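Esterase/lipase (PDB 3K6K) probably hydrolyses carboxylic ester bonds, as an esterase/lipase of the alpha/beta hydrolase fold related to hormone-sensitive lipase. Local coordinates at residues R19-L24 / Q284-F289; F52-G57 / T98-T103; P277-V282 / K288-A293. One frame throughout, in Å; residues are numbered along the deposited sequence.

Interaction 1: R19-L24 / Q284-F289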
# COMPACT_ATOMS: atom_id res chain seq x y z
N ARG A 19 -9.67 14.40 14.44
CA ARG A 19 -9.82 15.72 13.80
C ARG A 19 -9.50 16.84 14.81
O ARG A 19 -9.10 17.94 14.42
CB ARG A 19 -11.19 15.88 13.14
CG ARG A 19 -11.33 15.13 11.79
CD ARG A 19 -12.74 15.40 11.23
NE ARG A 19 -12.91 16.84 10.95
CZ ARG A 19 -14.05 17.47 10.65
NH1 ARG A 19 -15.22 16.83 10.54
NH2 ARG A 19 -14.01 18.79 10.44
N ASP A 20 -9.64 16.51 16.10
CA ASP A 20 -9.42 17.47 17.17
C ASP A 20 -7.93 17.62 17.37
O ASP A 20 -7.47 18.72 17.60
CB ASP A 20 -10.19 17.10 18.47
CG ASP A 20 -11.72 17.20 18.27
OD1 ASP A 20 -12.12 17.89 17.28
OD2 ASP A 20 -12.53 16.58 19.04
N PHE A 21 -7.20 16.51 17.23
CA PHE A 21 -5.77 16.54 17.40
C PHE A 21 -5.17 17.34 16.25
O PHE A 21 -4.24 18.09 16.45
CB PHE A 21 -5.17 15.11 17.44
CG PHE A 21 -3.65 15.08 17.67
CD1 PHE A 21 -2.81 14.37 16.79
CD2 PHE A 21 -3.07 15.73 18.75
CE1 PHE A 21 -1.44 14.32 17.00
CE2 PHE A 21 -1.68 15.70 18.97
CZ PHE A 21 -0.86 14.98 18.07
N LEU A 22 -5.73 17.17 15.05
CA LEU A 22 -5.31 17.96 13.89
C LEU A 22 -5.43 19.47 14.13
O LEU A 22 -4.56 20.24 13.69
CB LEU A 22 -6.08 17.60 12.61
CG LEU A 22 -5.77 16.15 12.18
CD1 LEU A 22 -6.65 15.69 11.04
CD2 LEU A 22 -4.25 15.98 11.86
N GLN A 23 -6.51 19.86 14.80
CA GLN A 23 -6.75 21.27 15.12
C GLN A 23 -5.71 21.75 16.17
O GLN A 23 -5.25 22.87 16.13
CB GLN A 23 -8.20 21.53 15.57
CG GLN A 23 -8.54 23.03 15.76
CD GLN A 23 -9.45 23.62 14.65
OE1 GLN A 23 -10.33 24.47 14.94
NE2 GLN A 23 -9.24 23.19 13.39
N LEU A 24 -5.32 20.88 17.07
CA LEU A 24 -4.33 21.25 18.00
C LEU A 24 -3.01 21.43 17.26
O LEU A 24 -2.38 22.41 17.50
CB LEU A 24 -4.27 20.31 19.17
CG LEU A 24 -2.99 20.28 19.98
CD1 LEU A 24 -2.64 21.57 20.53
CD2 LEU A 24 -3.00 19.24 21.05
N GLN A 284 2.86 8.07 14.59
CA GLN A 284 3.22 7.08 15.57
C GLN A 284 3.91 7.74 16.78
O GLN A 284 4.15 7.06 17.79
CB GLN A 284 4.11 5.92 14.96
CG GLN A 284 3.53 5.14 13.73
CD GLN A 284 3.57 5.96 12.39
OE1 GLN A 284 3.97 7.16 12.38
NE2 GLN A 284 3.18 5.33 11.29
N MET A 285 4.28 9.02 16.66
CA MET A 285 4.76 9.80 17.81
C MET A 285 3.68 10.11 18.88
O MET A 285 4.02 10.44 20.05
CB MET A 285 5.44 11.12 17.38
CG MET A 285 6.45 10.97 16.28
SD MET A 285 8.17 10.57 16.66
CE MET A 285 8.84 12.17 17.10
N TYR A 286 2.41 10.02 18.49
CA TYR A 286 1.35 10.60 19.29
C TYR A 286 0.37 9.60 19.93
O TYR A 286 -0.79 9.94 20.20
CB TYR A 286 0.64 11.69 18.48
CG TYR A 286 1.66 12.64 17.79
CD1 TYR A 286 1.77 12.72 16.40
CD2 TYR A 286 2.51 13.45 18.55
CE1 TYR A 286 2.73 13.56 15.80
CE2 TYR A 286 3.43 14.31 17.97
CZ TYR A 286 3.55 14.36 16.61
OH TYR A 286 4.51 15.17 16.07
N GLY A 287 0.84 8.38 20.21
CA GLY A 287 0.06 7.38 20.95
C GLY A 287 -0.62 8.04 22.13
O GLY A 287 -1.78 7.81 22.39
N LYS A 288 0.10 8.93 22.81
CA LYS A 288 -0.50 9.61 23.94
C LYS A 288 -1.87 10.25 23.64
O LYS A 288 -2.75 10.19 24.50
CB LYS A 288 0.50 10.62 24.50
CG LYS A 288 -0.07 11.60 25.51
CD LYS A 288 1.09 12.44 26.09
CE LYS A 288 0.79 13.02 27.48
NZ LYS A 288 1.73 14.16 27.78
N PHE A 289 -2.01 10.80 22.42
CA PHE A 289 -3.17 11.59 21.92
C PHE A 289 -4.09 10.85 20.96
O PHE A 289 -5.31 10.90 21.13
CB PHE A 289 -2.71 12.90 21.27
CG PHE A 289 -1.84 13.73 22.20
CD1 PHE A 289 -0.47 13.83 21.98
CD2 PHE A 289 -2.39 14.26 23.38
CE1 PHE A 289 0.33 14.57 22.86
CE2 PHE A 289 -1.56 14.95 24.31
CZ PHE A 289 -0.22 15.13 24.02
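Phe21 meets Tyr286 and Phe289 in an aromatic cluster, and their three side chains make up nearly all of this contact. The Phe21 ring leaves its helix with CG anti to the backbone N (chi1 -178°), which sends CE1, CE2 and CZ out to the loop 284-289. Its leading atom CZ lies 3.5 Å from Tyr286 CG and comes over a face of the tyrosine ring. The two planes are inclined at 57°, an oblique pairing that is neither a stack nor a T-shape. Toward Phe289 the geometry differs: the planes are near parallel at 18°, but the rings are slid so far apart, with centroids separated by 5.4 Å, that they hardly overlap. What covers the Phe21 face instead is Phe289 CB, a CH-pi contact 4.0 Å from the ring centroid, while Phe21 CE2 reaches Phe289 CD1 at 3.7 Å. The turn presenting both partners is closed by the backbone bond from Phe289 N to Tyr286 O, 2.7 Å long. The cluster thus fastens the N-terminal helix 18-30 to the loop between strand 271-276 and helix 291-305; beyond it, Phe289 touches Phe52, and Met285 packs on helix 96-110.

Interaction 2: F52-G57 / T98-T103. With SO4 (sulfate ion), chain E.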
# COMPACT_ATOMS: atom_id res chain seq x y z
N PHE A 52 7.31 13.39 26.49
CA PHE A 52 6.49 12.27 26.05
C PHE A 52 6.92 10.99 26.73
O PHE A 52 8.12 10.80 26.97
CB PHE A 52 6.59 12.10 24.55
CG PHE A 52 5.83 13.12 23.77
CD1 PHE A 52 4.74 12.75 22.99
CD2 PHE A 52 6.19 14.47 23.80
CE1 PHE A 52 4.04 13.70 22.25
CE2 PHE A 52 5.48 15.42 23.06
CZ PHE A 52 4.41 15.04 22.29
N PRO A 53 5.97 10.10 27.03
CA PRO A 53 6.33 8.89 27.77
C PRO A 53 7.15 7.92 26.91
O PRO A 53 7.14 8.04 25.69
CB PRO A 53 4.98 8.32 28.19
CG PRO A 53 4.07 8.69 27.07
CD PRO A 53 4.53 10.11 26.67
N ARG A 54 7.90 7.04 27.58
CA ARG A 54 8.81 6.07 26.98
C ARG A 54 8.42 4.66 27.49
O ARG A 54 7.89 4.52 28.58
CB ARG A 54 10.26 6.40 27.37
CG ARG A 54 10.68 7.77 26.94
CD ARG A 54 11.95 8.15 27.59
NE ARG A 54 12.40 9.53 27.30
CZ ARG A 54 13.58 10.01 27.72
NH1 ARG A 54 14.41 9.24 28.45
NH2 ARG A 54 13.95 11.25 27.42
N ALA A 55 8.62 3.61 26.72
CA ALA A 55 8.04 2.36 27.18
C ALA A 55 8.68 1.90 28.51
O ALA A 55 9.90 2.01 28.70
CB ALA A 55 8.09 1.28 26.09
N GLU A 56 7.83 1.44 29.42
CA GLU A 56 8.29 0.98 30.71
C GLU A 56 9.17 -0.20 30.45
O GLU A 56 8.83 -1.05 29.64
CB GLU A 56 7.11 0.57 31.61
CG GLU A 56 7.52 -0.23 32.89
CD GLU A 56 6.38 -0.25 33.94
OE1 GLU A 56 6.68 -0.34 35.16
OE2 GLU A 56 5.17 -0.17 33.56
N GLY A 57 10.33 -0.23 31.10
CA GLY A 57 11.15 -1.42 31.09
C GLY A 57 12.14 -1.46 29.95
O GLY A 57 12.84 -2.46 29.78
N THR A 98 15.08 12.67 20.95
CA THR A 98 13.77 13.15 20.51
C THR A 98 12.79 12.05 20.09
O THR A 98 11.61 12.32 20.02
CB THR A 98 13.87 14.02 19.30
OG1 THR A 98 14.64 13.33 18.28
CG2 THR A 98 14.50 15.33 19.65
N HIS A 99 13.28 10.84 19.77
CA HIS A 99 12.40 9.80 19.17
C HIS A 99 12.19 8.62 20.15
O HIS A 99 11.45 7.64 19.87
CB HIS A 99 12.91 9.37 17.79
CG HIS A 99 12.66 10.39 16.73
ND1 HIS A 99 11.98 10.11 15.56
CD2 HIS A 99 12.91 11.72 16.71
CE1 HIS A 99 11.87 11.22 14.84
NE2 HIS A 99 12.43 12.21 15.51
N LEU A 100 12.76 8.80 21.33
CA LEU A 100 12.59 7.80 22.33
C LEU A 100 11.20 7.38 22.41
O LEU A 100 10.98 6.16 22.49
CB LEU A 100 13.06 8.25 23.71
CG LEU A 100 14.56 8.27 23.59
CD1 LEU A 100 15.14 9.02 24.78
CD2 LEU A 100 15.07 6.87 23.56
N VAL A 101 10.26 8.31 22.44
CA VAL A 101 8.85 8.01 22.48
C VAL A 101 8.40 6.95 21.46
O VAL A 101 7.74 6.04 21.81
CB VAL A 101 7.91 9.26 22.46
CG1 VAL A 101 8.10 10.09 21.25
CG2 VAL A 101 6.51 8.85 22.58
N LEU A 102 8.82 7.08 20.22
CA LEU A 102 8.46 6.16 19.19
C LEU A 102 9.26 4.83 19.32
O LEU A 102 8.65 3.75 19.35
CB LEU A 102 8.63 6.83 17.84
CG LEU A 102 8.46 5.99 16.56
CD1 LEU A 102 7.38 4.95 16.68
CD2 LEU A 102 8.15 6.90 15.38
N THR A 103 10.61 4.92 19.44
CA THR A 103 11.53 3.76 19.32
C THR A 103 11.53 2.82 20.50
O THR A 103 11.78 1.62 20.34
CB THR A 103 12.99 4.19 19.03
OG1 THR A 103 13.53 4.94 20.14
CG2 THR A 103 13.06 5.02 17.76
S SO4 E . 4.12 1.22 28.12
O1 SO4 E . 3.37 1.89 27.07
O2 SO4 E . 4.82 0.06 27.52
O3 SO4 E . 4.99 2.26 28.68
O4 SO4 E . 3.30 0.73 29.21
O HOH W 1 5.98 6.01 24.08
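With CG anti to the carbonyl carbon (chi1 -59°) and the chain extended from CG to NE, Arg54 reaches across Leu100, while Val101 places CG2 anti to its backbone N, which points that methyl at Pro53 O. These torsions pack the loop 52-57, which leads into strand 59-65, against helix 96-110 of the alpha/beta hydrolase fold. The backbones come close, with the CA atoms of Arg54 and Val101 4.9 Å apart. Leu100 CD1 sits over the centre of one guanidinium face, 3.5 Å from Arg54 CZ, so the flat group rests on a methyl. Nearer the backbone, Leu100 CB lies against Arg54 CD and NE. Were Arg54 cut back to an alanine, the guanidinium and its cover over Leu100 CD1 would be lost, which is likely to open a gap between loop and helix.

Val101 fills the second half of the contact: its CB is 3.8 Å from Phe52 CB, and its CG2 approaches Pro53 O to 3.3 Å. The Phe52 ring itself leads away from the helix, toward Phe289. A water bridges the polar edge, 2.8 Å from Pro53 O and 2.9 Å from Val101 O, within hydrogen-bonding distance of both. Outside the two segments, Thr104 of the same helix hydrogen-bonds Ala55 N through its hydroxyl, and Lys108 NZ bonds Glu56 O. A sulfate, probably from the crystallisation liquor, rests on the loop: Glu56 N donates to its O3 over 3.0 Å with an N-H...O angle of 154°.

Interaction 3: P277-V282 / K288-A293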
# COMPACT_ATOMS: atom_id res chain seq x y z
N PRO A 277 -6.24 7.27 7.84
CA PRO A 277 -7.23 8.35 7.83
C PRO A 277 -7.00 9.39 8.96
O PRO A 277 -6.82 9.04 10.14
CB PRO A 277 -8.58 7.62 8.05
CG PRO A 277 -8.31 6.16 7.90
CD PRO A 277 -6.84 5.92 7.79
N ASP A 278 -7.04 10.67 8.61
CA ASP A 278 -6.92 11.74 9.65
C ASP A 278 -5.60 11.71 10.48
O ASP A 278 -5.54 12.34 11.57
CB ASP A 278 -8.10 11.67 10.65
CG ASP A 278 -9.47 11.85 9.99
OD1 ASP A 278 -9.62 12.69 9.09
OD2 ASP A 278 -10.42 11.16 10.43
N MET A 279 -4.58 10.98 10.04
CA MET A 279 -3.28 10.98 10.76
C MET A 279 -2.27 11.94 10.14
O MET A 279 -2.17 12.04 8.92
CB MET A 279 -2.67 9.57 10.86
CG MET A 279 -3.51 8.65 11.79
SD MET A 279 -3.44 9.36 13.46
CE MET A 279 -5.13 10.00 13.41
N PRO A 280 -1.55 12.68 10.97
CA PRO A 280 -0.55 13.63 10.41
C PRO A 280 0.79 12.94 10.25
O PRO A 280 0.91 11.73 10.54
CB PRO A 280 -0.44 14.68 11.53
CG PRO A 280 -0.56 13.78 12.84
CD PRO A 280 -1.74 12.89 12.42
N HIS A 281 1.78 13.71 9.83
CA HIS A 281 3.11 13.23 9.60
C HIS A 281 3.63 12.47 10.80
O HIS A 281 3.52 12.96 11.92
CB HIS A 281 3.98 14.46 9.38
CG HIS A 281 5.26 14.17 8.68
ND1 HIS A 281 5.33 13.36 7.57
CD2 HIS A 281 6.52 14.61 8.93
CE1 HIS A 281 6.59 13.31 7.16
NE2 HIS A 281 7.33 14.05 7.96
N VAL A 282 4.25 11.31 10.56
CA VAL A 282 4.79 10.43 11.59
C VAL A 282 3.89 10.35 12.85
O VAL A 282 4.31 10.54 13.98
CB VAL A 282 6.29 10.75 11.97
CG1 VAL A 282 6.84 9.57 12.76
CG2 VAL A 282 7.23 11.00 10.71
N LYS A 288 0.10 8.93 22.81
CA LYS A 288 -0.50 9.61 23.94
C LYS A 288 -1.87 10.25 23.64
O LYS A 288 -2.75 10.19 24.50
CB LYS A 288 0.50 10.62 24.50
CG LYS A 288 -0.07 11.60 25.51
CD LYS A 288 1.09 12.44 26.09
CE LYS A 288 0.79 13.02 27.48
NZ LYS A 288 1.73 14.16 27.78
N PHE A 289 -2.01 10.80 22.42
CA PHE A 289 -3.17 11.59 21.92
C PHE A 289 -4.09 10.85 20.96
O PHE A 289 -5.31 10.90 21.13
CB PHE A 289 -2.71 12.90 21.27
CG PHE A 289 -1.84 13.73 22.20
CD1 PHE A 289 -0.47 13.83 21.98
CD2 PHE A 289 -2.39 14.26 23.38
CE1 PHE A 289 0.33 14.57 22.86
CE2 PHE A 289 -1.56 14.95 24.31
CZ PHE A 289 -0.22 15.13 24.02
N VAL A 290 -3.56 10.19 19.93
CA VAL A 290 -4.48 9.51 19.04
C VAL A 290 -4.29 7.99 19.08
O VAL A 290 -3.18 7.48 19.20
CB VAL A 290 -4.44 10.08 17.61
CG1 VAL A 290 -5.02 11.45 17.59
CG2 VAL A 290 -2.98 10.11 17.07
N ASN A 291 -5.39 7.27 18.98
CA ASN A 291 -5.41 5.81 19.09
C ASN A 291 -4.71 5.09 17.93
O ASN A 291 -3.98 4.12 18.17
CB ASN A 291 -6.85 5.33 19.22
CG ASN A 291 -6.93 3.83 19.51
OD1 ASN A 291 -7.59 3.09 18.73
ND2 ASN A 291 -6.24 3.34 20.62
N ALA A 292 -4.85 5.62 16.71
CA ALA A 292 -4.20 5.02 15.51
C ALA A 292 -2.67 4.84 15.56
O ALA A 292 -2.08 4.00 14.85
CB ALA A 292 -4.60 5.80 14.21
N ALA A 293 -2.02 5.63 16.39
CA ALA A 293 -0.59 5.47 16.62
C ALA A 293 -0.26 4.19 17.35
O ALA A 293 0.68 3.51 16.97
CB ALA A 293 0.01 6.71 17.32
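This is a small, buried apolar contact in which the loop following strand 271-276 packs on the residue leading into helix 291-305 and on the helix's first turn, with 129 Å² of surface buried between the segments. Met279 carries one side of it. Its CG is anti to the carbonyl carbon (chi1 -68°), and the chain then turns at chi2 (-64°), a bend that brings SD against two methyls lying in directions about a right angle apart. Val290 meets it tip to tip, CG2 lying 3.7 Å from Met279 SD. The Ala292 methyl comes to the same sulfur, with CB 3.8 Å from Met279 SD, and also reaches back along the chain to lie 3.9 Å from Met279 CG. The sulfur therefore rests on two methyls, both within van der Waals range. The backbones stay well apart, at 7.7 Å between the CA atoms of Met279 and Ala292.

Two residues after Met279 comes His281, whose ND1 is hydrogen-bonded to Glu251 OE1 and whose side chain touches Ser157, consistent with a Ser-His-Glu catalytic triad. The contact therefore lies in the same loop as this histidine. Around it, the Met279 backbone is hydrogen-bonded to that of Glu250, and helix 18-30 adjoins both segments, Pro18 touching Met279 and Phe21 touching Val290, while strand 271-276 leads in and helix 291-305 continues beyond.

How the interactions relate
Interactions 1 and 3 lie with centres about 5 Å apart and both draw on the connection into helix 291-305, their segments overlapping at Lys288 and Phe289, though interaction 3 uses the residues after them; Phe21 CB of the first packs 3.7 Å from Val290 CG1 of the third. Interaction 3 is buried and aliphatic, built round a sulfur; interaction 1 is partly buried and aromatic, bringing in the N-terminal helix. Interaction 2, about 16 Å between centres from either, is a surface contact on helix 96-110 with mixed chemistry: a guanidinium laid on a methyl, a bridging water and a bound sulfate. Phe52 and Leu102 join it to the others, Phe52 CE1 lying 3.9 Å from Phe289 CE1.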